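Local coordinates for protein 3,4-dihydroxy-2-butanone 4-phosphate synthase (Acinetobacter baumannii, PDB 6MNZ) that probably converts D-ribulose 5-phosphate to formate and 3,4-dihydroxy-2-butanone 4-phosphate in riboflavin biosynthesis, using magnesium or manganese ions, at residues M22-R27 / T191-I196; G136-A141 / R227-P232; Q204-L209 / G330-R335; M342-S347 / E363-D368. All coordinates share one frame; numbering follows the deposited sequence.

How the contacts relate
Contacts 1 and 3 are buried, whereas contacts 2 and 4 are partly open to the surface. Contact 1 belongs to the synthase sheet and contacts 3 and 4 to the second domain's sheet; contact 2 joins a synthase loop to a strand end of the latter. It touches contact 1 where Ile-192 and Ile-196 meet Val-137, and contact 3 through the pairing of strands 206-215 and 220-228. Helix 320-336, held by contact 3, leads on to strand 342-344 of contact 4, and Leu-334 packs on Met-342. The chemistry follows position: a lone backbone bond beside a predicted substrate site, a histidine at the domain junction, a buried glutamine amide between helix and sheet, and parallel strand pairing at a sheet margin.

Contact 1: M22-R27 / T191-I196; sequences MDDEDR and TIADLI. With SO4 (sulfate ion), chain C.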
loop_
_atom_site.group_PDB
_atom_site.type_symbol
_atom_site.label_atom_id
_atom_site.label_comp_id
_atom_site.label_asym_id
_atom_site.label_seq_id
_atom_site.Cartn_x
_atom_site.Cartn_y
_atom_site.Cartn_z
ATOM N N MET A 22 21.394 -17.930 4.823
ATOM C CA MET A 22 21.676 -16.626 4.247
ATOM C C MET A 22 20.483 -16.168 3.422
ATOM O O MET A 22 19.885 -16.957 2.684
ATOM C CB MET A 22 22.924 -16.671 3.367
ATOM C CG MET A 22 24.189 -17.056 4.105
ATOM S SD MET A 22 25.647 -17.034 3.041
ATOM C CE MET A 22 25.635 -18.710 2.419
ATOM N N ASP A 23 20.201 -14.871 3.480
ATOM C CA ASP A 23 19.276 -14.256 2.547
ATOM C C ASP A 23 20.042 -13.705 1.348
ATOM O O ASP A 23 21.262 -13.844 1.236
ATOM C CB ASP A 23 18.477 -13.159 3.243
ATOM C CG ASP A 23 19.321 -11.943 3.570
ATOM O OD1 ASP A 23 20.547 -12.110 3.760
ATOM O OD2 ASP A 23 18.818 -10.819 3.364
ATOM N N ASP A 24 19.302 -13.148 0.393
ATOM C CA ASP A 24 19.904 -12.665 -0.841
ATOM C C ASP A 24 21.021 -11.677 -0.534
ATOM O O ASP A 24 20.914 -10.856 0.380
ATOM C CB ASP A 24 18.843 -12.010 -1.727
ATOM C CG ASP A 24 18.019 -13.027 -2.489
ATOM O OD1 ASP A 24 18.020 -14.209 -2.090
ATOM O OD2 ASP A 24 17.404 -12.658 -3.509
ATOM N N GLU A 25 22.115 -11.782 -1.291
ATOM C CA GLU A 25 23.277 -10.943 -1.031
ATOM C C GLU A 25 22.924 -9.463 -1.091
ATOM O O GLU A 25 23.645 -8.641 -0.516
ATOM C CB GLU A 25 24.382 -11.272 -2.040
ATOM C CG GLU A 25 25.566 -10.313 -2.050
ATOM C CD GLU A 25 26.424 -10.467 -3.292
ATOM O OE1 GLU A 25 26.531 -9.493 -4.066
ATOM O OE2 GLU A 25 26.974 -11.570 -3.504
ATOM N N ASP A 26 21.816 -9.108 -1.738
ATOM C CA ASP A 26 21.423 -7.716 -1.884
ATOM C C ASP A 26 20.246 -7.319 -0.996
ATOM O O ASP A 26 19.640 -6.271 -1.246
ATOM C CB ASP A 26 21.085 -7.426 -3.351
ATOM C CG ASP A 26 19.956 -8.297 -3.876
ATOM O OD1 ASP A 26 19.977 -9.513 -3.592
ATOM O OD2 ASP A 26 19.238 -7.839 -4.791
ATOM N N ARG A 27 19.781 -8.201 -0.106
ATOM C CA ARG A 27 18.689 -7.811 0.780
ATOM C C ARG A 27 19.119 -7.389 2.181
ATOM O O ARG A 27 19.344 -6.198 2.418
ATOM C CB ARG A 27 17.688 -8.965 0.893
ATOM C CG ARG A 27 16.459 -8.649 1.726
ATOM C CD ARG A 27 15.581 -9.880 1.901
ATOM N NE ARG A 27 14.513 -9.661 2.872
ATOM C CZ ARG A 27 14.646 -9.818 4.187
ATOM N NH1 ARG A 27 15.788 -10.258 4.703
ATOM N NH2 ARG A 27 13.618 -9.564 4.985
ATOM N N THR A 191 20.849 -21.157 1.566
ATOM C CA THR A 191 20.330 -19.937 0.962
ATOM C C THR A 191 18.811 -19.938 1.039
ATOM O O THR A 191 18.169 -20.925 0.666
ATOM C CB THR A 191 20.782 -19.821 -0.495
ATOM O OG1 THR A 191 22.212 -19.886 -0.563
ATOM C CG2 THR A 191 20.306 -18.511 -1.098
ATOM N N ILE A 192 18.233 -18.812 1.465
ATOM C CA ILE A 192 16.777 -18.702 1.490
ATOM C C ILE A 192 16.208 -18.850 0.084
ATOM O O ILE A 192 15.195 -19.530 -0.120
ATOM C CB ILE A 192 16.349 -17.365 2.125
ATOM C CG1 ILE A 192 16.719 -17.326 3.609
ATOM C CG2 ILE A 192 14.848 -17.147 1.958
ATOM C CD1 ILE A 192 16.518 -15.966 4.252
ATOM N N ALA A 193 16.917 -18.325 -0.919
ATOM C CA ALA A 193 16.518 -18.556 -2.304
ATOM C C ALA A 193 16.533 -20.041 -2.645
ATOM O O ALA A 193 15.639 -20.533 -3.343
ATOM C CB ALA A 193 17.429 -17.780 -3.254
ATOM N N ASP A 194 17.534 -20.775 -2.154
ATOM C CA ASP A 194 17.546 -22.220 -2.353
ATOM C C ASP A 194 16.348 -22.883 -1.686
ATOM O O ASP A 194 15.881 -23.930 -2.147
ATOM C CB ASP A 194 18.846 -22.818 -1.814
ATOM C CG ASP A 194 20.013 -22.626 -2.764
ATOM O OD1 ASP A 194 19.991 -21.650 -3.543
ATOM O OD2 ASP A 194 20.980 -23.414 -2.689
ATOM N N LEU A 195 15.839 -22.293 -0.602
ATOM C CA LEU A 195 14.614 -22.794 0.009
ATOM C C LEU A 195 13.378 -22.380 -0.780
ATOM O O LEU A 195 12.413 -23.147 -0.870
ATOM C CB LEU A 195 14.510 -22.305 1.454
ATOM C CG LEU A 195 13.395 -22.941 2.287
ATOM C CD1 LEU A 195 13.616 -24.440 2.441
ATOM C CD2 LEU A 195 13.300 -22.269 3.650
ATOM N N ILE A 196 13.357 -21.147 -1.300
ATOM C CA ILE A 196 12.298 -20.747 -2.225
ATOM C C ILE A 196 12.141 -21.795 -3.318
ATOM O O ILE A 196 11.044 -22.309 -3.568
ATOM C CB ILE A 196 12.596 -19.363 -2.827
ATOM C CG1 ILE A 196 12.458 -18.280 -1.762
ATOM C CG2 ILE A 196 11.646 -19.076 -3.984
ATOM C CD1 ILE A 196 12.979 -16.930 -2.173
HETATM S S SO4 C . 14.414 -10.991 8.434
HETATM O O1 SO4 C . 13.299 -11.924 8.299
HETATM O O2 SO4 C . 15.482 -11.378 7.518
HETATM O O3 SO4 C . 14.908 -11.033 9.805
HETATM O O4 SO4 C . 13.987 -9.632 8.114
#
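Met-22 and Thr-191 form a buried parallel strand pairing at the margin of the mixed six-stranded sheet of the synthase domain, where strand 19-22 opens into a loop and strand 188-191 gives way to helix 192-202. One backbone bond crosses the junction: Ile-192 N donates to Met-22 O at 2.8 Å, with an N-H...O angle of 165°. Thr-191 CA brings a CA-H...O contact to the same carbonyl oxygen. The side chains of Met-22 and Thr-191 lie on the same face of the sheet.

The first helical turn supplies aliphatic groups that pack against the loop's backbone and aspartates. Ile-192 lays CG1 against Met-22 O, and its tip CD1 reaches Asp-23 CB at 3.6 Å. One residue on, Ala-193 CB lies 3.8 Å from Asp-24 OD1, while Asp-24 OD2 accepts from Ser-321 N and so ties the loop to helix 320-336. The loop corresponds to the acidic active-site loop of DHBP synthases, and it leads directly to Glu-28, a predicted metal and substrate ligand. Asp-23 shapes this turn: with CG set between backbone N and carbonyl carbon (chi1 71°), its oxygens accept from the backbone N of Glu-28 and Glu-30. Arg-27 NH1 adds a weak, long salt bridge to Asp-23 OD2, 3.4 Å away and in the guanidinium plane. The extended Arg-27 chain also grips a sulfate, probably from the crystallisation liquor, with two donors, NH1 to O2 at 3.0 Å and NH2 to O4 at 3.2 Å. His-143 and Thr-144 bind that sulfate too, consistent with a site for the substrate's phosphate.

Contact 2: G136-A141 / R227-P232; sequences GVLHRA and REIGNP
The imidazole of His-139 is held between Pro-232 on one face and Leu-138 CB on the other, the latter 3.6 Å above the ring plane and over its centre. Pro-232 CD makes a CH-pi contact, displaced toward the rim, although its exact closeness is doubtful. The edge belongs to the backbone of the second domain: NE2 donates to Ile-229 O at 2.6 Å; the proton meets a lone pair of that oxygen in the carbonyl plane, and the oxygen lies only 8° out of the ring plane. Glu-228 OE1 comes in obliquely, 3.2 Å from His-139 CE1. Beside the ring, Leu-138 CD1 packs against Ile-229 CB at 3.7 Å, and Leu-138 CD2 touches Glu-228 OE2.

The receiving element is a type II beta turn from Glu-228 to Asn-231, closed by a bond from Asn-231 N to Glu-228 O, with Gly-230 adopting the positive phi (89°) of its third position. The contact thus joins the loop before helix 143-153, which includes the predicted substrate-binding residue Arg-140, to the end of strand 220-228. NE2 acts as donor here and so would carry a proton; the nearby Glu-228 carboxylate would probably also stabilise positive charge on the ring.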
loop_
_atom_site.group_PDB
_atom_site.type_symbol
_atom_site.label_atom_id
_atom_site.label_comp_id
_atom_site.label_asym_id
_atom_site.label_seq_id
_atom_site.Cartn_x
_atom_site.Cartn_y
_atom_site.Cartn_z
ATOM N N GLY A 136 4.757 -17.549 4.027
ATOM C CA GLY A 136 6.134 -17.887 4.326
ATOM C C GLY A 136 7.081 -17.318 3.288
ATOM O O GLY A 136 6.850 -16.249 2.713
ATOM N N VAL A 137 8.085 -18.117 2.941
ATOM C CA VAL A 137 9.187 -17.677 2.095
ATOM C C VAL A 137 8.706 -17.541 0.654
ATOM O O VAL A 137 9.462 -17.117 -0.227
ATOM C CB VAL A 137 10.368 -18.660 2.209
ATOM C CG1 VAL A 137 11.460 -18.320 1.235
ATOM C CG2 VAL A 137 10.924 -18.657 3.620
ATOM N N LEU A 138 7.423 -17.815 0.415
ATOM C CA LEU A 138 6.876 -17.624 -0.925
ATOM C C LEU A 138 6.879 -16.155 -1.331
ATOM O O LEU A 138 6.829 -15.852 -2.529
ATOM C CB LEU A 138 5.455 -18.175 -1.001
ATOM C CG LEU A 138 5.301 -19.685 -0.838
ATOM C CD1 LEU A 138 3.825 -20.038 -0.755
ATOM C CD2 LEU A 138 5.980 -20.428 -1.977
ATOM N N HIS A 139 6.699 -15.253 -0.367
ATOM C CA HIS A 139 6.437 -13.849 -0.658
ATOM C C HIS A 139 7.488 -12.919 -0.078
ATOM O O HIS A 139 8.097 -12.142 -0.823
ATOM C CB HIS A 139 5.045 -13.468 -0.133
ATOM C CG HIS A 139 3.974 -14.442 -0.512
ATOM N ND1 HIS A 139 3.647 -14.709 -1.824
ATOM C CD2 HIS A 139 3.251 -15.306 0.238
ATOM C CE1 HIS A 139 2.752 -15.680 -1.864
ATOM N NE2 HIS A 139 2.460 -16.028 -0.623
ATOM N N ARG A 140 7.754 -13.005 1.223
ATOM C CA ARG A 140 8.890 -12.329 1.834
ATOM C C ARG A 140 10.020 -13.331 2.025
ATOM O O ARG A 140 9.879 -14.291 2.790
ATOM C CB ARG A 140 8.504 -11.698 3.172
ATOM C CG ARG A 140 9.495 -10.653 3.652
ATOM C CD ARG A 140 9.234 -10.244 5.093
ATOM N NE ARG A 140 10.260 -10.756 5.998
ATOM C CZ ARG A 140 10.734 -10.099 7.054
ATOM N NH1 ARG A 140 10.134 -8.990 7.467
ATOM N NH2 ARG A 140 11.613 -10.694 7.850
ATOM N N ALA A 141 11.174 -13.032 1.437
ATOM C CA ALA A 141 12.351 -13.894 1.547
ATOM C C ALA A 141 13.266 -13.448 2.685
ATOM O O ALA A 141 14.471 -13.279 2.510
ATOM C CB ALA A 141 13.097 -13.912 0.220
ATOM N N ARG A 227 -4.329 -18.371 -7.922
ATOM C CA ARG A 227 -3.926 -17.844 -6.625
ATOM C C ARG A 227 -2.883 -18.758 -5.998
ATOM O O ARG A 227 -3.035 -19.983 -6.009
ATOM C CB ARG A 227 -5.130 -17.707 -5.687
ATOM C CG ARG A 227 -5.683 -16.295 -5.587
ATOM C CD ARG A 227 -6.421 -16.078 -4.275
ATOM N NE ARG A 227 -7.665 -16.841 -4.206
ATOM C CZ ARG A 227 -8.865 -16.355 -4.515
ATOM N NH1 ARG A 227 -8.988 -15.139 -5.035
ATOM N NH2 ARG A 227 -9.938 -17.125 -4.392
ATOM N N GLU A 228 -1.890 -18.151 -5.353
ATOM C CA GLU A 228 -0.835 -18.878 -4.662
ATOM C C GLU A 228 -1.049 -18.837 -3.153
ATOM O O GLU A 228 -1.730 -17.953 -2.628
ATOM C CB GLU A 228 0.546 -18.310 -4.994
ATOM C CG GLU A 228 1.682 -19.199 -4.512
ATOM C CD GLU A 228 3.048 -18.614 -4.788
ATOM O OE1 GLU A 228 3.208 -17.392 -4.585
ATOM O OE2 GLU A 228 4.010 -19.409 -4.854
ATOM N N ILE A 229 -0.547 -19.875 -2.475
ATOM C CA ILE A 229 -0.608 -19.927 -1.019
ATOM C C ILE A 229 -0.116 -18.611 -0.445
ATOM O O ILE A 229 0.974 -18.138 -0.785
ATOM C CB ILE A 229 0.239 -21.100 -0.492
ATOM C CG1 ILE A 229 -0.246 -22.432 -1.065
ATOM C CG2 ILE A 229 0.223 -21.125 1.028
ATOM C CD1 ILE A 229 -1.695 -22.755 -0.766
ATOM N N GLY A 230 -0.851 -18.094 0.535
ATOM C CA GLY A 230 -0.491 -16.873 1.209
ATOM C C GLY A 230 -1.030 -15.613 0.569
ATOM O O GLY A 230 -1.224 -14.617 1.273
ATOM N N ASN A 231 -1.401 -15.670 -0.713
ATOM C CA ASN A 231 -2.314 -14.712 -1.325
ATOM C C ASN A 231 -1.899 -13.283 -1.002
ATOM O O ASN A 231 -2.626 -12.564 -0.305
ATOM C CB ASN A 231 -3.745 -14.975 -0.851
ATOM C CG ASN A 231 -4.734 -13.973 -1.402
ATOM O OD1 ASN A 231 -5.268 -14.155 -2.495
ATOM N ND2 ASN A 231 -4.839 -12.827 -0.738
ATOM N N PRO A 232 -0.780 -12.804 -1.553
ATOM C CA PRO A 232 -0.683 -11.395 -1.955
ATOM C C PRO A 232 -1.120 -11.103 -3.385
ATOM O O PRO A 232 -0.701 -10.083 -3.938
ATOM C CB PRO A 232 0.821 -11.098 -1.783
ATOM C CG PRO A 232 1.427 -12.317 -1.138
ATOM C CD PRO A 232 0.539 -13.449 -1.514
#

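Contact 3: Q204-L209 / G330-R335; sequences QTVERL and GAQILR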
loop_
_atom_site.group_PDB
_atom_site.type_symbol
_atom_site.label_atom_id
_atom_site.label_comp_id
_atom_site.label_asym_id
_atom_site.label_seq_id
_atom_site.Cartn_x
_atom_site.Cartn_y
_atom_site.Cartn_z
ATOM N N GLN A 204 2.668 -28.104 -4.459
ATOM C CA GLN A 204 1.687 -27.430 -5.306
ATOM C C GLN A 204 1.261 -26.145 -4.610
ATOM O O GLN A 204 0.464 -26.152 -3.670
ATOM C CB GLN A 204 0.495 -28.335 -5.589
ATOM C CG GLN A 204 -0.373 -27.848 -6.735
ATOM C CD GLN A 204 -1.759 -28.461 -6.723
ATOM O OE1 GLN A 204 -2.420 -28.494 -5.685
ATOM N NE2 GLN A 204 -2.273 -28.772 -7.906
ATOM N N THR A 205 1.920 -25.050 -4.979
ATOM C CA THR A 205 1.720 -23.773 -4.309
ATOM C C THR A 205 0.658 -22.910 -4.977
ATOM O O THR A 205 0.084 -22.042 -4.312
ATOM C CB THR A 205 3.042 -23.003 -4.249
ATOM O OG1 THR A 205 4.111 -23.912 -3.956
ATOM C CG2 THR A 205 2.990 -21.934 -3.173
ATOM N N VAL A 206 0.318 -23.180 -6.235
ATOM C CA VAL A 206 -0.570 -22.322 -7.011
ATOM C C VAL A 206 -1.816 -23.117 -7.373
ATOM O O VAL A 206 -1.743 -24.331 -7.595
ATOM C CB VAL A 206 0.126 -21.789 -8.282
ATOM C CG1 VAL A 206 -0.861 -21.012 -9.142
ATOM C CG2 VAL A 206 1.328 -20.922 -7.913
ATOM N N GLU A 207 -2.972 -22.458 -7.307
ATOM C CA GLU A 207 -4.240 -23.048 -7.712
ATOM C C GLU A 207 -5.013 -22.067 -8.583
ATOM O O GLU A 207 -5.136 -20.887 -8.242
ATOM C CB GLU A 207 -5.082 -23.447 -6.496
ATOM C CG GLU A 207 -6.459 -23.986 -6.846
ATOM C CD GLU A 207 -7.363 -24.094 -5.634
ATOM O OE1 GLU A 207 -6.868 -23.862 -4.510
ATOM O OE2 GLU A 207 -8.596 -24.140 -5.826
ATOM N N ARG A 208 -5.658 -22.601 -9.618
ATOM C CA ARG A 208 -6.504 -21.821 -10.508
ATOM C C ARG A 208 -7.860 -21.529 -9.868
ATOM O O ARG A 208 -8.379 -22.305 -9.060
ATOM C CB ARG A 208 -6.708 -22.551 -11.836
ATOM C CG ARG A 208 -7.315 -23.937 -11.706
ATOM C CD ARG A 208 -6.954 -24.800 -12.904
ATOM N NE ARG A 208 -7.518 -24.265 -14.139
ATOM C CZ ARG A 208 -7.308 -24.780 -15.346
ATOM N NH1 ARG A 208 -6.525 -25.842 -15.490
ATOM N NH2 ARG A 208 -8.063 -24.385 -16.362
ATOM N N LEU A 209 -8.495 -20.462 -10.356
ATOM C CA LEU A 209 -9.766 -19.992 -9.821
ATOM C C LEU A 209 -10.913 -20.210 -10.799
ATOM O O LEU A 209 -11.914 -20.842 -10.450
ATOM C CB LEU A 209 -9.660 -18.504 -9.457
ATOM C CG LEU A 209 -8.695 -18.101 -8.342
ATOM C CD1 LEU A 209 -9.054 -16.712 -7.831
ATOM C CD2 LEU A 209 -8.706 -19.101 -7.200
ATOM N N GLY A 330 5.222 -18.793 -12.171
ATOM C CA GLY A 330 5.033 -18.918 -13.605
ATOM C C GLY A 330 5.169 -20.343 -14.103
ATOM O O GLY A 330 4.478 -20.739 -15.044
ATOM N N ALA A 331 5.956 -21.164 -13.407
ATOM C CA ALA A 331 6.190 -22.528 -13.865
ATOM C C ALA A 331 5.044 -23.454 -13.475
ATOM O O ALA A 331 4.625 -24.296 -14.277
ATOM C CB ALA A 331 7.511 -23.053 -13.303
ATOM N N GLN A 332 4.476 -23.262 -12.282
ATOM C CA GLN A 332 3.329 -24.065 -11.877
ATOM C C GLN A 332 2.092 -23.729 -12.699
ATOM O O GLN A 332 1.307 -24.625 -13.026
ATOM C CB GLN A 332 3.046 -23.862 -10.390
ATOM C CG GLN A 332 4.164 -24.342 -9.478
ATOM C CD GLN A 332 3.878 -24.079 -8.009
ATOM O OE1 GLN A 332 2.729 -24.142 -7.567
ATOM N NE2 GLN A 332 4.918 -23.742 -7.254
ATOM N N ILE A 333 1.976 -22.481 -13.156
ATOM C CA ILE A 333 0.908 -22.123 -14.084
ATOM C C ILE A 333 1.082 -22.872 -15.399
ATOM O O ILE A 333 0.116 -23.388 -15.974
ATOM C CB ILE A 333 0.877 -20.599 -14.300
ATOM C CG1 ILE A 333 0.355 -19.904 -13.039
ATOM C CG2 ILE A 333 0.025 -20.247 -15.512
ATOM C CD1 ILE A 333 0.396 -18.388 -13.099
ATOM N N LEU A 334 2.299 -22.855 -15.944
ATOM C CA LEU A 334 2.524 -23.427 -17.265
ATOM C C LEU A 334 2.377 -24.943 -17.254
ATOM O O LEU A 334 1.835 -25.517 -18.205
ATOM C CB LEU A 334 3.906 -23.026 -17.774
ATOM C CG LEU A 334 4.089 -21.525 -18.010
ATOM C CD1 LEU A 334 5.565 -21.168 -18.117
ATOM C CD2 LEU A 334 3.335 -21.079 -19.253
ATOM N N ARG A 335 2.768 -25.600 -16.159
ATOM C CA ARG A 335 2.470 -27.021 -16.016
ATOM C C ARG A 335 0.972 -27.261 -15.899
ATOM O O ARG A 335 0.444 -28.219 -16.477
ATOM C CB ARG A 335 3.192 -27.596 -14.802
ATOM C CG ARG A 335 2.884 -29.067 -14.559
ATOM C CD ARG A 335 3.893 -29.701 -13.616
ATOM N NE ARG A 335 3.736 -29.211 -12.250
ATOM C CZ ARG A 335 4.715 -28.707 -11.503
ATOM N NH1 ARG A 335 5.957 -28.630 -11.967
ATOM N NH2 ARG A 335 4.454 -28.291 -10.273
#
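Gln-332 reaches from its helix to the start of strand 206-215 and offers one acceptor to two successive backbone amides. Thr-205 N donates to Gln-332 OE1 at 2.9 Å, with an N-H...O angle of 134° and the donor tilted 27° from the amide plane. Val-206 N lies at the same distance from Gln-332 OE1 but makes only a weak, bent bond. The extended chain beyond CG lets the buried amide span the gap, and it brings NE2 to 3.4 Å from Thr-205 OG1. That hydroxyl has a weak bond of its own, to Glu-203 O.

Helix 320-336 packs here on the mixed sheet of the GTP cyclohydrolase II-like domain, with 206-215 one of its two outermost strands within the chain. Carbonyls at the start of this strand and just before it turn to the neighbouring segment: Thr-205 O accepts from Ile-229 N and Glu-207 O from Arg-227 N, in antiparallel pairing. Beside the polar grip a smaller apolar contact forms. Val-206 CB faces Gln-332 CB, and Val-206 CG1 meets Ile-333 CG1 at 4.2 Å. Ile-333 goes on to pack against His-235, Ala-237 and Val-291 on the sheet, while Arg-208 forms a salt bridge with Asp-336.

Contact 4: M342-S347 / E363-D368; sequences MKLLSS and EYVTAD. With SO4 (sulfate ion), chain D.
Lys-343 runs alongside Tyr-364, both side chains pointing the same way from paired strands. Its CB is 4.1 Å from Tyr-364 O; CG then passes Thr-366 OG1 at 3.3 Å. Next, CD lies obliquely against the tyrosine ring, 3.6 Å from Tyr-364 CD2, and CE stays within 3.5 Å of Thr-366 OG1 and passes Tyr-364 CE2 more loosely. With CG anti to the backbone N (chi1 157°) and an extended chain, the methylenes follow the ring to its CE2 side.

The backbones pair in a parallel beta bridge, Leu-344 with Val-365, on the sheet of the GTP cyclohydrolase II-like domain; strand 362-365 is an outermost member within the chain, and strand 248-253 flanks 342-344 on the other side. Leu-344 N donates to Tyr-364 O at 2.9 Å, and Thr-366 N returns a nearly straight bond (170°) to Leu-344 O at 2.6 Å. Thr-366 OG1 adds a weak one to the same oxygen. Leu-345 CD2 lies alongside Thr-366, while Leu-344 CB packs on Val-365 CG1 at 3.9 Å. Past the strand, Ser-347 binds a sulfate, probably from the crystallisation liquor, through N to O2 (2.9 Å) and OG to O4, with Arg-251 as a further donor to the ion.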
loop_
_atom_site.group_PDB
_atom_site.type_symbol
_atom_site.label_atom_id
_atom_site.label_comp_id
_atom_site.label_asym_id
_atom_site.label_seq_id
_atom_site.Cartn_x
_atom_site.Cartn_y
_atom_site.Cartn_z
ATOM N N MET A 342 8.824 -25.263 -24.673
ATOM C CA MET A 342 8.530 -23.838 -24.686
ATOM C C MET A 342 9.377 -23.144 -25.741
ATOM O O MET A 342 10.554 -23.468 -25.925
ATOM C CB MET A 342 8.794 -23.181 -23.327
ATOM C CG MET A 342 7.656 -23.321 -22.331
ATOM S SD MET A 342 7.900 -22.316 -20.853
ATOM C CE MET A 342 9.322 -23.103 -20.095
ATOM N N LYS A 343 8.842 -22.036 -26.243
ATOM C CA LYS A 343 9.611 -21.034 -26.976
ATOM C C LYS A 343 9.526 -19.725 -26.197
ATOM O O LYS A 343 8.499 -19.040 -26.231
ATOM C CB LYS A 343 9.075 -20.891 -28.397
ATOM C CG LYS A 343 9.377 -19.567 -29.074
ATOM C CD LYS A 343 8.983 -19.627 -30.545
ATOM C CE LYS A 343 8.637 -18.256 -31.100
ATOM N NZ LYS A 343 8.190 -18.336 -32.519
ATOM N N LEU A 344 10.561 -19.436 -25.414
ATOM C CA LEU A 344 10.518 -18.325 -24.473
ATOM C C LEU A 344 10.786 -17.012 -25.198
ATOM O O LEU A 344 11.793 -16.875 -25.902
ATOM C CB LEU A 344 11.542 -18.516 -23.356
ATOM C CG LEU A 344 11.286 -19.603 -22.312
ATOM C CD1 LEU A 344 12.332 -19.525 -21.206
ATOM C CD2 LEU A 344 9.890 -19.498 -21.728
ATOM N N LEU A 345 9.977 -16.003 -24.887
ATOM C CA LEU A 345 10.209 -14.644 -25.345
ATOM C C LEU A 345 11.011 -13.819 -24.344
ATOM O O LEU A 345 10.983 -12.584 -24.406
ATOM C CB LEU A 345 8.873 -13.958 -25.637
ATOM C CG LEU A 345 7.910 -14.752 -26.523
ATOM C CD1 LEU A 345 6.733 -13.885 -26.942
ATOM C CD2 LEU A 345 8.631 -15.310 -27.742
ATOM N N SER A 346 11.738 -14.471 -23.444
ATOM C CA SER A 346 12.557 -13.789 -22.454
ATOM C C SER A 346 14.017 -13.791 -22.888
ATOM O O SER A 346 14.457 -14.636 -23.671
ATOM C CB SER A 346 12.418 -14.455 -21.083
ATOM O OG SER A 346 11.085 -14.370 -20.609
ATOM N N SER A 347 14.770 -12.834 -22.354
ATOM C CA SER A 347 16.217 -12.953 -22.332
ATOM C C SER A 347 16.637 -14.083 -21.395
ATOM O O SER A 347 15.872 -14.483 -20.513
ATOM C CB SER A 347 16.850 -11.639 -21.885
ATOM O OG SER A 347 16.488 -11.330 -20.552
ATOM N N GLU A 363 14.033 -25.068 -25.816
ATOM C CA GLU A 363 14.975 -25.194 -26.920
ATOM C C GLU A 363 15.268 -23.874 -27.610
ATOM O O GLU A 363 16.323 -23.744 -28.238
ATOM C CB GLU A 363 14.442 -26.182 -27.967
ATOM C CG GLU A 363 14.344 -27.613 -27.472
ATOM C CD GLU A 363 13.062 -27.880 -26.706
ATOM O OE1 GLU A 363 12.204 -26.975 -26.635
ATOM O OE2 GLU A 363 12.903 -29.005 -26.187
ATOM N N TYR A 364 14.402 -22.880 -27.443
ATOM C CA TYR A 364 14.386 -21.694 -28.295
ATOM C C TYR A 364 13.980 -20.536 -27.395
ATOM O O TYR A 364 12.837 -20.484 -26.931
ATOM C CB TYR A 364 13.408 -21.884 -29.454
ATOM C CG TYR A 364 13.340 -20.760 -30.468
ATOM C CD1 TYR A 364 14.452 -19.971 -30.735
ATOM C CD2 TYR A 364 12.280 -20.706 -31.366
ATOM C CE1 TYR A 364 14.456 -19.075 -31.792
ATOM C CE2 TYR A 364 12.260 -19.793 -32.398
ATOM C CZ TYR A 364 13.329 -18.947 -32.577
ATOM O OH TYR A 364 13.268 -17.971 -33.546
ATOM N N VAL A 365 14.909 -19.621 -27.137
ATOM C CA VAL A 365 14.577 -18.314 -26.587
ATOM C C VAL A 365 14.550 -17.321 -27.737
ATOM O O VAL A 365 15.501 -17.243 -28.526
ATOM C CB VAL A 365 15.582 -17.888 -25.502
ATOM C CG1 VAL A 365 15.359 -18.687 -24.222
ATOM C CG2 VAL A 365 17.015 -18.062 -25.983
ATOM N N THR A 366 13.474 -16.551 -27.823
ATOM C CA THR A 366 13.252 -15.674 -28.960
ATOM C C THR A 366 13.948 -14.338 -28.727
ATOM O O THR A 366 14.174 -13.923 -27.588
ATOM C CB THR A 366 11.753 -15.478 -29.194
ATOM O OG1 THR A 366 11.103 -16.757 -29.188
ATOM C CG2 THR A 366 11.492 -14.796 -30.531
ATOM N N ALA A 367 14.090 -13.577 -29.807
ATOM C CA ALA A 367 15.052 -12.490 -29.831
ATOM C C ALA A 367 14.393 -11.216 -29.308
ATOM O O ALA A 367 13.365 -11.264 -28.629
ATOM C CB ALA A 367 15.604 -12.299 -31.243
ATOM N N ASP A 368 15.156 -10.127 -29.362
ATOM C CA ASP A 368 14.720 -8.817 -28.882
ATOM C C ASP A 368 13.204 -8.657 -28.833
ATOM O O ASP A 368 12.691 -7.560 -28.619
ATOM C CB ASP A 368 15.317 -7.716 -29.765
ATOM C CG ASP A 368 15.067 -7.955 -31.243
ATOM O OD1 ASP A 368 14.055 -8.606 -31.577
ATOM O OD2 ASP A 368 15.949 -7.612 -32.058
HETATM S S SO4 D . 13.348 -9.621 -20.894
HETATM O O1 SO4 D . 12.735 -10.362 -19.795
HETATM O O2 SO4 D . 13.225 -10.392 -22.128
HETATM O O3 SO4 D . 12.673 -8.336 -21.049
HETATM O O4 SO4 D . 14.760 -9.401 -20.598
#